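Long-range contacts in uncharacterized protein MJ0690 (Methanocaldococcus jannaschii, PDB 3K32), which is of unknown function but is a predicted tRNA methyltransferase subunit that probably binds a nucleotide such as ATP: residues B[8-13]-B[32-37]; B[15-20]-B[192-197]; B[105-110]-B[132-137]. One frame throughout, in Å; residues are numbered along the deposited sequence.

Contact 1: B[8-13]-B[32-37]; sequences DVHVLF and NPHLIT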
ATOM      1  N   ASP B   8       3.418   2.965  18.788  1.00 25.99           N
ATOM      2  CA  ASP B   8       3.892   4.159  18.103  1.00 39.11           C
ATOM      3  C   ASP B   8       4.392   3.851  16.681  1.00 42.54           C
ATOM      4  O   ASP B   8       4.804   2.734  16.373  1.00 48.32           O
ATOM      5  CB  ASP B   8       5.005   4.849  18.904  1.00 41.75           C
ATOM      6  CG  ASP B   8       4.497   5.512  20.186  1.00 49.49           C
ATOM      7  OD1 ASP B   8       3.274   5.727  20.312  1.00 50.44           O
ATOM      8  OD2 ASP B   8       5.331   5.829  21.068  1.00 50.64           O
ATOM      9  N   VAL B   9       4.344   4.856  15.817  1.00 27.23           N
ATOM     10  CA  VAL B   9       5.020   4.788  14.539  1.00 18.56           C
ATOM     11  C   VAL B   9       5.455   6.180  14.110  1.00 22.38           C
ATOM     12  O   VAL B   9       4.748   7.158  14.309  1.00 30.63           O
ATOM     13  CB  VAL B   9       4.126   4.192  13.462  1.00 28.60           C
ATOM     14  CG1 VAL B   9       2.790   4.896  13.431  1.00  9.77           C
ATOM     15  CG2 VAL B   9       4.818   4.302  12.125  1.00 29.81           C
ATOM     16  N   HIS B  10       6.636   6.272  13.532  1.00 24.37           N
ATOM     17  CA  HIS B  10       7.187   7.569  13.195  1.00 29.23           C
ATOM     18  C   HIS B  10       7.101   7.793  11.693  1.00 33.38           C
ATOM     19  O   HIS B  10       7.673   7.043  10.905  1.00 42.38           O
ATOM     20  CB  HIS B  10       8.610   7.699  13.750  1.00 22.84           C
ATOM     21  CG  HIS B  10       8.653   7.706  15.254  1.00 31.43           C
ATOM     22  ND1 HIS B  10       8.678   6.544  15.999  1.00 36.98           N
ATOM     23  CD2 HIS B  10       8.625   8.724  16.139  1.00 33.11           C
ATOM     24  CE1 HIS B  10       8.681   6.853  17.283  1.00 40.58           C
ATOM     25  NE2 HIS B  10       8.643   8.166  17.402  1.00 37.78           N
ATOM     26  N   VAL B  11       6.356   8.824  11.315  1.00 29.43           N
ATOM     27  CA  VAL B  11       5.959   9.035   9.935  1.00 25.25           C
ATOM     28  C   VAL B  11       6.647  10.248   9.324  1.00 28.02           C
ATOM     29  O   VAL B  11       6.348  11.384   9.678  1.00 26.67           O
ATOM     30  CB  VAL B  11       4.450   9.295   9.851  1.00 14.16           C
ATOM     31  CG1 VAL B  11       3.984   9.288   8.395  1.00 17.41           C
ATOM     32  CG2 VAL B  11       3.676   8.294  10.678  1.00 19.79           C
ATOM     33  N   LEU B  12       7.560  10.011   8.396  1.00 26.87           N
ATOM     34  CA  LEU B  12       8.084  11.104   7.596  1.00 26.52           C
ATOM     35  C   LEU B  12       6.897  11.826   7.000  1.00 24.64           C
ATOM     36  O   LEU B  12       5.990  11.207   6.455  1.00 28.11           O
ATOM     37  CB  LEU B  12       9.005  10.578   6.504  1.00 27.16           C
ATOM     38  CG  LEU B  12      10.369  10.184   7.063  1.00 30.94           C
ATOM     39  CD1 LEU B  12      11.044   9.139   6.197  1.00 24.09           C
ATOM     40  CD2 LEU B  12      11.231  11.444   7.198  1.00 30.04           C
ATOM     41  N   PHE B  13       6.891  13.140   7.121  1.00 33.47           N
ATOM     42  CA  PHE B  13       5.681  13.890   6.849  1.00 31.93           C
ATOM     43  C   PHE B  13       6.030  15.233   6.211  1.00 37.46           C
ATOM     44  O   PHE B  13       6.868  15.980   6.729  1.00 28.11           O
ATOM     45  CB  PHE B  13       4.917  14.056   8.161  1.00 23.02           C
ATOM     46  CG  PHE B  13       3.602  14.767   8.032  1.00 29.98           C
ATOM     47  CD1 PHE B  13       2.485  14.110   7.535  1.00 29.61           C
ATOM     48  CD2 PHE B  13       3.467  16.083   8.463  1.00 25.28           C
ATOM     49  CE1 PHE B  13       1.270  14.764   7.435  1.00 34.08           C
ATOM     50  CE2 PHE B  13       2.247  16.733   8.381  1.00 31.10           C
ATOM     51  CZ  PHE B  13       1.149  16.075   7.857  1.00 30.10           C
ATOM     52  N   ASN B  32      -0.262   5.049  17.114  1.00 28.41           N
ATOM     53  CA  ASN B  32      -0.034   6.433  17.480  1.00 28.19           C
ATOM     54  C   ASN B  32       1.039   7.053  16.579  1.00 28.77           C
ATOM     55  O   ASN B  32       2.231   6.788  16.751  1.00 27.34           O
ATOM     56  CB  ASN B  32       0.364   6.536  18.936  1.00 33.24           C
ATOM     57  CG  ASN B  32       0.244   7.936  19.451  1.00 45.27           C
ATOM     58  OD1 ASN B  32      -0.397   8.779  18.821  1.00 41.99           O
ATOM     59  ND2 ASN B  32       0.856   8.204  20.598  1.00 60.42           N
ATOM     60  N   PRO B  33       0.616   7.856  15.592  1.00 25.01           N
ATOM     61  CA  PRO B  33       1.538   8.424  14.609  1.00 32.08           C
ATOM     62  C   PRO B  33       2.295   9.630  15.150  1.00 34.47           C
ATOM     63  O   PRO B  33       1.694  10.584  15.636  1.00 33.13           O
ATOM     64  CB  PRO B  33       0.610   8.883  13.471  1.00 32.93           C
ATOM     65  CG  PRO B  33      -0.733   8.330  13.793  1.00 28.75           C
ATOM     66  CD  PRO B  33      -0.769   8.233  15.292  1.00 26.64           C
ATOM     67  N   HIS B  34       3.616   9.570  15.076  1.00 34.48           N
ATOM     68  CA  HIS B  34       4.449  10.717  15.395  1.00 27.75           C
ATOM     69  C   HIS B  34       4.997  11.258  14.081  1.00 24.96           C
ATOM     70  O   HIS B  34       5.948  10.710  13.511  1.00 21.77           O
ATOM     71  CB  HIS B  34       5.563  10.313  16.358  1.00 28.40           C
ATOM     72  CG  HIS B  34       5.064   9.901  17.712  1.00 50.97           C
ATOM     73  ND1 HIS B  34       4.241   8.810  17.901  1.00 52.86           N
ATOM     74  CD2 HIS B  34       5.262  10.439  18.939  1.00 56.59           C
ATOM     75  CE1 HIS B  34       3.954   8.694  19.186  1.00 48.07           C
ATOM     76  NE2 HIS B  34       4.563   9.666  19.839  1.00 50.31           N
ATOM     77  N   LEU B  35       4.354  12.306  13.578  1.00 19.38           N
ATOM     78  CA  LEU B  35       4.783  12.948  12.343  1.00 23.02           C
ATOM     79  C   LEU B  35       6.146  13.585  12.537  1.00 22.84           C
ATOM     80  O   LEU B  35       6.376  14.304  13.516  1.00 32.26           O
ATOM     81  CB  LEU B  35       3.767  14.012  11.907  1.00 22.51           C
ATOM     82  CG  LEU B  35       2.527  13.529  11.153  1.00 28.79           C
ATOM     83  CD1 LEU B  35       2.060  12.179  11.640  1.00 16.96           C
ATOM     84  CD2 LEU B  35       1.389  14.557  11.202  1.00 29.54           C
ATOM     85  N   ILE B  36       7.047  13.307  11.610  1.00 29.05           N
ATOM     86  CA  ILE B  36       8.353  13.947  11.601  1.00 36.45           C
ATOM     87  C   ILE B  36       8.747  14.504  10.205  1.00 32.10           C
ATOM     88  O   ILE B  36       8.500  13.897   9.152  1.00 29.24           O
ATOM     89  CB  ILE B  36       9.435  13.004  12.145  1.00 33.15           C
ATOM     90  CG1 ILE B  36       9.742  11.930  11.125  1.00 34.58           C
ATOM     91  CG2 ILE B  36       9.011  12.368  13.465  1.00 28.77           C
ATOM     92  CD1 ILE B  36      10.929  12.290  10.284  1.00 48.31           C
ATOM     93  N   THR B  37       9.346  15.681  10.224  1.00 23.27           N
ATOM     94  CA  THR B  37       9.799  16.358   9.027  1.00 24.53           C
ATOM     95  C   THR B  37      11.296  16.637   9.155  1.00 23.83           C
ATOM     96  O   THR B  37      11.736  17.281  10.107  1.00 23.14           O
ATOM     97  CB  THR B  37       9.073  17.718   8.849  1.00 24.42           C
ATOM     98  OG1 THR B  37       7.659  17.522   8.868  1.00 34.78           O
ATOM     99  CG2 THR B  37       9.456  18.371   7.537  1.00 19.00           C
TER

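Contact 2: B[15-20]-B[192-197]; sequences GGKDSS and KQTRVV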
ATOM      1  N   GLY B  15       3.380  17.269   4.796  1.00 27.27           N
ATOM      2  CA  GLY B  15       2.232  18.138   4.908  1.00 20.60           C
ATOM      3  C   GLY B  15       1.322  18.111   3.691  1.00 29.13           C
ATOM      4  O   GLY B  15       0.239  18.683   3.733  1.00 34.90           O
ATOM      5  N   GLY B  16       1.744  17.467   2.602  1.00 25.57           N
ATOM      6  CA  GLY B  16       0.851  17.310   1.451  1.00 19.66           C
ATOM      7  C   GLY B  16      -0.336  16.384   1.749  1.00 24.71           C
ATOM      8  O   GLY B  16      -0.338  15.647   2.743  1.00 30.58           O
ATOM      9  N   LYS B  17      -1.353  16.410   0.898  1.00 30.38           N
ATOM     10  CA  LYS B  17      -2.564  15.628   1.157  1.00 35.83           C
ATOM     11  C   LYS B  17      -2.302  14.120   1.191  1.00 37.74           C
ATOM     12  O   LYS B  17      -2.899  13.394   1.978  1.00 32.36           O
ATOM     13  CB  LYS B  17      -3.681  15.975   0.171  1.00 31.56           C
ATOM     14  CG  LYS B  17      -3.345  15.764  -1.291  1.00 32.25           C
ATOM     15  CD  LYS B  17      -4.385  16.425  -2.186  1.00 31.94           C
ATOM     16  CE  LYS B  17      -4.239  15.997  -3.659  1.00 50.63           C
ATOM     17  NZ  LYS B  17      -4.403  14.508  -3.857  1.00 64.88           N
ATOM     18  N   ASP B  18      -1.384  13.654   0.362  1.00 31.24           N
ATOM     19  CA  ASP B  18      -1.013  12.250   0.409  1.00 36.45           C
ATOM     20  C   ASP B  18      -0.361  11.867   1.733  1.00 32.55           C
ATOM     21  O   ASP B  18      -0.852  11.007   2.461  1.00 31.88           O
ATOM     22  CB  ASP B  18      -0.102  11.906  -0.771  1.00 39.49           C
ATOM     23  CG  ASP B  18      -0.844  11.948  -2.095  1.00 45.67           C
ATOM     24  OD1 ASP B  18      -1.988  11.432  -2.157  1.00 35.35           O
ATOM     25  OD2 ASP B  18      -0.294  12.517  -3.060  1.00 55.18           O
ATOM     26  N   SER B  19       0.762  12.501   2.026  1.00 32.95           N
ATOM     27  CA  SER B  19       1.433  12.326   3.301  1.00 30.37           C
ATOM     28  C   SER B  19       0.422  12.325   4.449  1.00 23.77           C
ATOM     29  O   SER B  19       0.523  11.540   5.378  1.00 29.91           O
ATOM     30  CB  SER B  19       2.459  13.449   3.497  1.00 31.77           C
ATOM     31  OG  SER B  19       3.285  13.205   4.622  1.00 35.25           O
ATOM     32  N   SER B  20      -0.551  13.220   4.375  1.00 19.28           N
ATOM     33  CA  SER B  20      -1.585  13.322   5.390  1.00 22.41           C
ATOM     34  C   SER B  20      -2.465  12.071   5.401  1.00 21.16           C
ATOM     35  O   SER B  20      -2.816  11.577   6.450  1.00 23.11           O
ATOM     36  CB  SER B  20      -2.439  14.564   5.144  1.00 31.44           C
ATOM     37  OG  SER B  20      -1.647  15.731   5.184  1.00 31.08           O
ATOM     38  N   LYS B 192       0.380  21.463  -8.722  1.00 86.02           N
ATOM     39  CA  LYS B 192       0.865  22.691  -8.105  1.00 84.67           C
ATOM     40  C   LYS B 192       1.307  22.437  -6.673  1.00 85.36           C
ATOM     41  O   LYS B 192       2.179  21.606  -6.407  1.00 87.92           O
ATOM     42  CB  LYS B 192      -0.231  23.760  -8.122  1.00 80.74           C
ATOM     43  CG  LYS B 192      -0.472  24.366  -9.489  1.00 83.67           C
ATOM     44  CD  LYS B 192       0.855  24.747 -10.138  1.00 86.92           C
ATOM     45  CE  LYS B 192       1.704  25.605  -9.206  1.00 84.86           C
ATOM     46  NZ  LYS B 192       3.145  25.231  -9.258  1.00 78.44           N
ATOM     47  N   GLN B 193       0.718  23.193  -5.759  1.00 79.80           N
ATOM     48  CA  GLN B 193       0.703  22.820  -4.359  1.00 76.65           C
ATOM     49  C   GLN B 193      -0.763  22.797  -3.953  1.00 65.90           C
ATOM     50  O   GLN B 193      -1.529  23.677  -4.328  1.00 60.99           O
ATOM     51  CB  GLN B 193       1.496  23.810  -3.499  1.00 82.27           C
ATOM     52  CG  GLN B 193       2.999  23.540  -3.414  1.00 89.21           C
ATOM     53  CD  GLN B 193       3.683  24.315  -2.285  1.00 94.42           C
ATOM     54  OE1 GLN B 193       4.323  25.345  -2.514  1.00 92.79           O
ATOM     55  NE2 GLN B 193       3.547  23.814  -1.061  1.00 96.50           N
ATOM     56  N   THR B 194      -1.167  21.768  -3.223  1.00 61.05           N
ATOM     57  CA  THR B 194      -2.510  21.738  -2.661  1.00 53.73           C
ATOM     58  C   THR B 194      -2.393  21.712  -1.147  1.00 48.72           C
ATOM     59  O   THR B 194      -1.682  20.886  -0.582  1.00 54.08           O
ATOM     60  CB  THR B 194      -3.318  20.522  -3.143  1.00 49.89           C
ATOM     61  OG1 THR B 194      -3.482  20.593  -4.562  1.00 56.20           O
ATOM     62  CG2 THR B 194      -4.686  20.501  -2.484  1.00 45.95           C
ATOM     63  N   ARG B 195      -3.081  22.637  -0.495  1.00 52.38           N
ATOM     64  CA  ARG B 195      -3.046  22.747   0.956  1.00 49.08           C
ATOM     65  C   ARG B 195      -4.223  22.003   1.594  1.00 39.82           C
ATOM     66  O   ARG B 195      -5.380  22.198   1.215  1.00 38.70           O
ATOM     67  CB  ARG B 195      -3.053  24.224   1.373  1.00 44.76           C
ATOM     68  CG  ARG B 195      -2.926  24.465   2.866  1.00 54.70           C
ATOM     69  CD  ARG B 195      -2.780  25.953   3.177  1.00 66.85           C
ATOM     70  NE  ARG B 195      -1.645  26.531   2.458  1.00 85.36           N
ATOM     71  CZ  ARG B 195      -1.314  27.822   2.472  1.00 95.83           C
ATOM     72  NH1 ARG B 195      -2.033  28.687   3.180  1.00104.27           N
ATOM     73  NH2 ARG B 195      -0.260  28.248   1.779  1.00 88.96           N
ATOM     74  N   VAL B 196      -3.909  21.132   2.545  1.00 29.93           N
ATOM     75  CA  VAL B 196      -4.926  20.595   3.422  1.00 39.24           C
ATOM     76  C   VAL B 196      -5.333  21.729   4.338  1.00 39.18           C
ATOM     77  O   VAL B 196      -4.554  22.156   5.193  1.00 36.22           O
ATOM     78  CB  VAL B 196      -4.389  19.432   4.287  1.00 38.84           C
ATOM     79  CG1 VAL B 196      -5.347  19.135   5.428  1.00 27.78           C
ATOM     80  CG2 VAL B 196      -4.169  18.189   3.436  1.00 39.48           C
ATOM     81  N   VAL B 197      -6.540  22.240   4.151  1.00 39.58           N
ATOM     82  CA  VAL B 197      -7.003  23.311   5.018  1.00 48.10           C
ATOM     83  C   VAL B 197      -7.853  22.798   6.189  1.00 45.86           C
ATOM     84  O   VAL B 197      -7.882  23.401   7.257  1.00 36.87           O
ATOM     85  CB  VAL B 197      -7.715  24.427   4.233  1.00 50.27           C
ATOM     86  CG1 VAL B 197      -8.681  23.842   3.231  1.00 53.63           C
ATOM     87  CG2 VAL B 197      -8.415  25.392   5.185  1.00 55.69           C
TER
HETATM   88  O   HOH W   1      -1.015  21.125   3.695  1.00 35.33           O

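Contact 3: B[105-110]-B[132-137]; sequences LADGTR and IQYITP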
ATOM      1  N   LEU B 105       8.988   2.756  11.209  1.00 30.29           N
ATOM      2  CA  LEU B 105       9.104   3.914  10.341  1.00 24.86           C
ATOM      3  C   LEU B 105       8.093   3.831   9.237  1.00 27.09           C
ATOM      4  O   LEU B 105       7.942   2.785   8.606  1.00 31.24           O
ATOM      5  CB  LEU B 105      10.491   3.967   9.713  1.00 19.78           C
ATOM      6  CG  LEU B 105      11.463   5.012  10.248  1.00 31.35           C
ATOM      7  CD1 LEU B 105      11.064   5.405  11.655  1.00 40.08           C
ATOM      8  CD2 LEU B 105      12.874   4.459  10.222  1.00 29.64           C
ATOM      9  N   ALA B 106       7.410   4.942   8.997  1.00 24.25           N
ATOM     10  CA  ALA B 106       6.454   5.031   7.907  1.00 25.28           C
ATOM     11  C   ALA B 106       6.742   6.269   7.066  1.00 31.85           C
ATOM     12  O   ALA B 106       7.315   7.243   7.573  1.00 27.91           O
ATOM     13  CB  ALA B 106       5.035   5.078   8.449  1.00 18.15           C
ATOM     14  N   ASP B 107       6.340   6.234   5.791  1.00 25.11           N
ATOM     15  CA  ASP B 107       6.403   7.430   4.960  1.00 25.60           C
ATOM     16  C   ASP B 107       5.240   7.461   3.979  1.00 27.14           C
ATOM     17  O   ASP B 107       4.324   6.655   4.083  1.00 29.64           O
ATOM     18  CB  ASP B 107       7.740   7.519   4.232  1.00 22.73           C
ATOM     19  CG  ASP B 107       7.889   6.458   3.150  1.00 25.44           C
ATOM     20  OD1 ASP B 107       6.856   5.950   2.661  1.00 29.20           O
ATOM     21  OD2 ASP B 107       9.044   6.133   2.789  1.00 22.40           O
ATOM     22  N   GLY B 108       5.297   8.382   3.016  1.00 29.71           N
ATOM     23  CA  GLY B 108       4.172   8.672   2.137  1.00 17.49           C
ATOM     24  C   GLY B 108       4.374   8.250   0.697  1.00 19.51           C
ATOM     25  O   GLY B 108       3.703   8.749  -0.218  1.00 23.49           O
ATOM     26  N   THR B 109       5.308   7.326   0.500  1.00 19.58           N
ATOM     27  CA  THR B 109       5.547   6.707  -0.799  1.00 20.39           C
ATOM     28  C   THR B 109       4.310   5.984  -1.339  1.00 29.17           C
ATOM     29  O   THR B 109       3.551   5.362  -0.592  1.00 30.55           O
ATOM     30  CB  THR B 109       6.706   5.725  -0.713  1.00 22.92           C
ATOM     31  OG1 THR B 109       7.875   6.440  -0.303  1.00 29.24           O
ATOM     32  CG2 THR B 109       6.961   5.125  -2.094  1.00 38.25           C
ATOM     33  N   ARG B 110       4.106   6.065  -2.641  1.00 30.41           N
ATOM     34  CA  ARG B 110       2.851   5.598  -3.200  1.00 28.20           C
ATOM     35  C   ARG B 110       3.063   4.878  -4.529  1.00 25.94           C
ATOM     36  O   ARG B 110       4.097   5.038  -5.168  1.00 27.07           O
ATOM     37  CB  ARG B 110       1.898   6.780  -3.347  1.00 25.78           C
ATOM     38  CG  ARG B 110       2.447   7.877  -4.240  1.00 32.85           C
ATOM     39  CD  ARG B 110       1.805   9.242  -3.979  1.00 30.28           C
ATOM     40  NE  ARG B 110       2.444   9.886  -2.842  1.00 47.73           N
ATOM     41  CZ  ARG B 110       2.950  11.112  -2.853  1.00 42.72           C
ATOM     42  NH1 ARG B 110       2.869  11.853  -3.942  1.00 35.40           N
ATOM     43  NH2 ARG B 110       3.522  11.598  -1.759  1.00 41.96           N
ATOM     44  N   ILE B 132      13.924  -3.422  12.013  1.00 33.53           N
ATOM     45  CA  ILE B 132      12.937  -2.369  11.988  1.00 29.66           C
ATOM     46  C   ILE B 132      11.748  -2.738  11.099  1.00 25.58           C
ATOM     47  O   ILE B 132      11.849  -3.624  10.231  1.00 26.44           O
ATOM     48  CB  ILE B 132      13.629  -1.074  11.515  1.00 29.31           C
ATOM     49  CG1 ILE B 132      13.764  -0.097  12.675  1.00 36.12           C
ATOM     50  CG2 ILE B 132      12.951  -0.463  10.311  1.00 13.30           C
ATOM     51  CD1 ILE B 132      14.093   1.266  12.194  1.00 51.49           C
ATOM     52  N   GLN B 133      10.614  -2.093  11.355  1.00 15.70           N
ATOM     53  CA  GLN B 133       9.444  -2.223  10.493  1.00 25.70           C
ATOM     54  C   GLN B 133       9.329  -0.962   9.669  1.00 24.14           C
ATOM     55  O   GLN B 133       9.332   0.138  10.212  1.00 31.29           O
ATOM     56  CB  GLN B 133       8.156  -2.415  11.297  1.00 17.23           C
ATOM     57  CG  GLN B 133       7.877  -3.839  11.733  1.00 25.01           C
ATOM     58  CD  GLN B 133       6.560  -3.952  12.479  1.00 31.70           C
ATOM     59  OE1 GLN B 133       6.533  -4.076  13.697  1.00 39.53           O
ATOM     60  NE2 GLN B 133       5.462  -3.896  11.749  1.00 27.10           N
ATOM     61  N   TYR B 134       9.241  -1.142   8.358  1.00 18.50           N
ATOM     62  CA  TYR B 134       9.010  -0.069   7.397  1.00 17.30           C
ATOM     63  C   TYR B 134       7.608  -0.236   6.766  1.00 27.09           C
ATOM     64  O   TYR B 134       7.292  -1.289   6.198  1.00 15.03           O
ATOM     65  CB  TYR B 134      10.089  -0.141   6.321  1.00 14.87           C
ATOM     66  CG  TYR B 134      10.007   0.933   5.252  1.00 23.35           C
ATOM     67  CD1 TYR B 134      10.050   2.289   5.584  1.00 16.43           C
ATOM     68  CD2 TYR B 134       9.936   0.593   3.907  1.00 25.87           C
ATOM     69  CE1 TYR B 134       9.998   3.260   4.607  1.00 13.34           C
ATOM     70  CE2 TYR B 134       9.879   1.574   2.917  1.00 24.53           C
ATOM     71  CZ  TYR B 134       9.916   2.895   3.278  1.00 18.94           C
ATOM     72  OH  TYR B 134       9.845   3.848   2.308  1.00 24.78           O
ATOM     73  N   ILE B 135       6.776   0.797   6.880  1.00 31.66           N
ATOM     74  CA  ILE B 135       5.377   0.730   6.454  1.00 24.56           C
ATOM     75  C   ILE B 135       5.009   1.802   5.442  1.00 20.91           C
ATOM     76  O   ILE B 135       5.193   2.977   5.699  1.00 33.87           O
ATOM     77  CB  ILE B 135       4.422   0.893   7.637  1.00 24.66           C
ATOM     78  CG1 ILE B 135       4.676  -0.206   8.680  1.00 23.74           C
ATOM     79  CG2 ILE B 135       2.967   0.926   7.123  1.00  8.09           C
ATOM     80  CD1 ILE B 135       3.988   0.026  10.002  1.00  9.00           C
ATOM     81  N   THR B 136       4.477   1.399   4.295  1.00 19.34           N
ATOM     82  CA  THR B 136       4.097   2.362   3.265  1.00 20.76           C
ATOM     83  C   THR B 136       2.617   2.228   2.898  1.00 19.38           C
ATOM     84  O   THR B 136       2.226   1.563   1.930  1.00 19.84           O
ATOM     85  CB  THR B 136       5.008   2.258   2.039  1.00 22.42           C
ATOM     86  OG1 THR B 136       4.885   0.951   1.481  1.00 28.16           O
ATOM     87  CG2 THR B 136       6.480   2.497   2.466  1.00  9.15           C
ATOM     88  N   PRO B 137       1.785   2.877   3.696  1.00 17.69           N
ATOM     89  CA  PRO B 137       0.337   2.766   3.613  1.00 15.43           C
ATOM     90  C   PRO B 137      -0.170   3.010   2.185  1.00 23.92           C
ATOM     91  O   PRO B 137      -1.098   2.344   1.748  1.00 20.59           O
ATOM     92  CB  PRO B 137      -0.131   3.854   4.565  1.00 13.68           C
ATOM     93  CG  PRO B 137       0.964   4.034   5.504  1.00 18.46           C
ATOM     94  CD  PRO B 137       2.210   3.830   4.729  1.00 17.02           C
TER

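Contact 1: B[8-13]-B[32-37]
L35 sets its CD2 methyl over the centre of one face of the F13 ring, 3.5 Å from the ring centroid and only 5° off the normal, a CH-pi contact. With chi1 of F13 at -178°, the ring is swung away from its own backbone nitrogen, which turns that face to L35. V11 and P33 lie on the same face of the sheet as L35, V11 CG2 lying alongside P33 CB at 4.2 Å; helix 17-28 packs on V11, and helix 47-56 on L35.

On the opposite face H10 and H34 run side by side, pointing the same way. Their rings meet obliquely, centroids 5.0 Å apart and planes at 38°, and H10 CD2 meets H34 CB at 3.5 Å. H34 ND1 donates to N32 O at 3.1 Å, nearly in its own ring plane, which fixes the ring's rotation. V9 N reaches the same oxygen from the other side of the carbonyl plane. H34 CE1 thereby faces D8 OD1 at 3.2 Å, while N32 ND2 adds a weak bond to that oxygen and N32 OD1 turns to K59.

Five backbone bonds join these parallel strands of a beta-alpha-beta unit. The chemistry is two-sided: helices bury the apolar face, whereas the D8 carboxylate would tend to stabilise positive charge on H34.

Contact 2: B[15-20]-B[192-197]
K17 and V196 meet where the loop and first helical turn of the sequence SGGKDSS, matching the PP-loop signature of ATP pyrophosphatase-like HUP proteins, pack on strand 193-199 of the two-stranded antiparallel sheet. At its base, K17 CB lies 4.0 Å from V196 CG2, and the same methyl comes to 3.8 Å from K17 CA. The next bond places CG between the backbone N and the carbonyl carbon (chi1 59°), and the extended chain then brings CD across T194 CG2 at 4.1 Å. A bend at chi4 (60°) carries NZ away from the strand; the lysine side chain passes about 4 Å from a glycerol, probably from the crystallisation liquor. A150 of helix 143-153 also packs on this lysine.

V196 CG2 extends its reach to S20 OG, 3.9 Å away. That hydroxyl donates to G16 O at 2.8 Å from above the carbonyl plane, while S20 N donates to the same oxygen at 2.9 Å, so two donors grip the N-cap residue's carbonyl. Replacing S20 by an alanine would remove the hydroxyl, which is likely to leave G16 O with just the backbone N bond of this pair and to open a gap beside V196 CG2.

No direct hydrogen bond crosses the interface. One water does: it donates to G15 O at 2.7 Å and accepts from V196 N at 3.1 Å.

Contact 3: B[105-110]-B[132-137]
L105 CD2 crosses I132 CD1 at 3.9 Å on one face of the parallel sheet, where strand 104-106, helix 120-130 and strand 133-135, outermost within this chain, form a beta-alpha-beta unit of this HUP-type fold. On the other face A106 CB packs on I135 CB at 4.3 Å, with L26 of helix 17-28 against both. L105 N donates to Q133 O at 2.8 Å, and L105 O accepts from I135 N at 2.9 Å. The next bond, D107 N to I135 O, has stretched to a weak 3.5 Å as the strands part. Beyond this edge, Q133 NE2 bonds T145 of the second subunit.

The polar end is built on D107, whose chi1 of 70° sends the carboxylate toward Y134 OH. That hydroxyl donates to D107 OD2 near the tyrosine ring plane, with carboxylate and ring planes at 89°; the modelled 2.5 Å is very short, so its exact length is doubtful. H91 NE2 is a second partner of OD2. The other oxygen closes an Asx turn: T109 N reaches D107 OD1 at 3.0 Å, approaching from 58° above the carboxylate plane.

Contacts 1 and 3 belong to the same five-stranded sheet: their centres are about 10 Å apart, and strands 8-12 and 104-106 are zipped by H10 O to A106 N and L12 N to A106 O, both 2.9 Å. Contact 2 begins just beyond the end of strand 8-12, its centre about 16 Å from that of contact 1, with the F13 ring resting on S19 and S20. Contact 3 is nested within the chain loop that contact 2 closes; at about 18 Å between centres they meet through a long, weak ion pair, D18 OD2 to R110 NH1, 3.4 Å. The glycerol bonds S19 N and D18 OD2 at the start of helix 17-28; it may mark a pocket, consistent with nucleotide binding at the PP-loop.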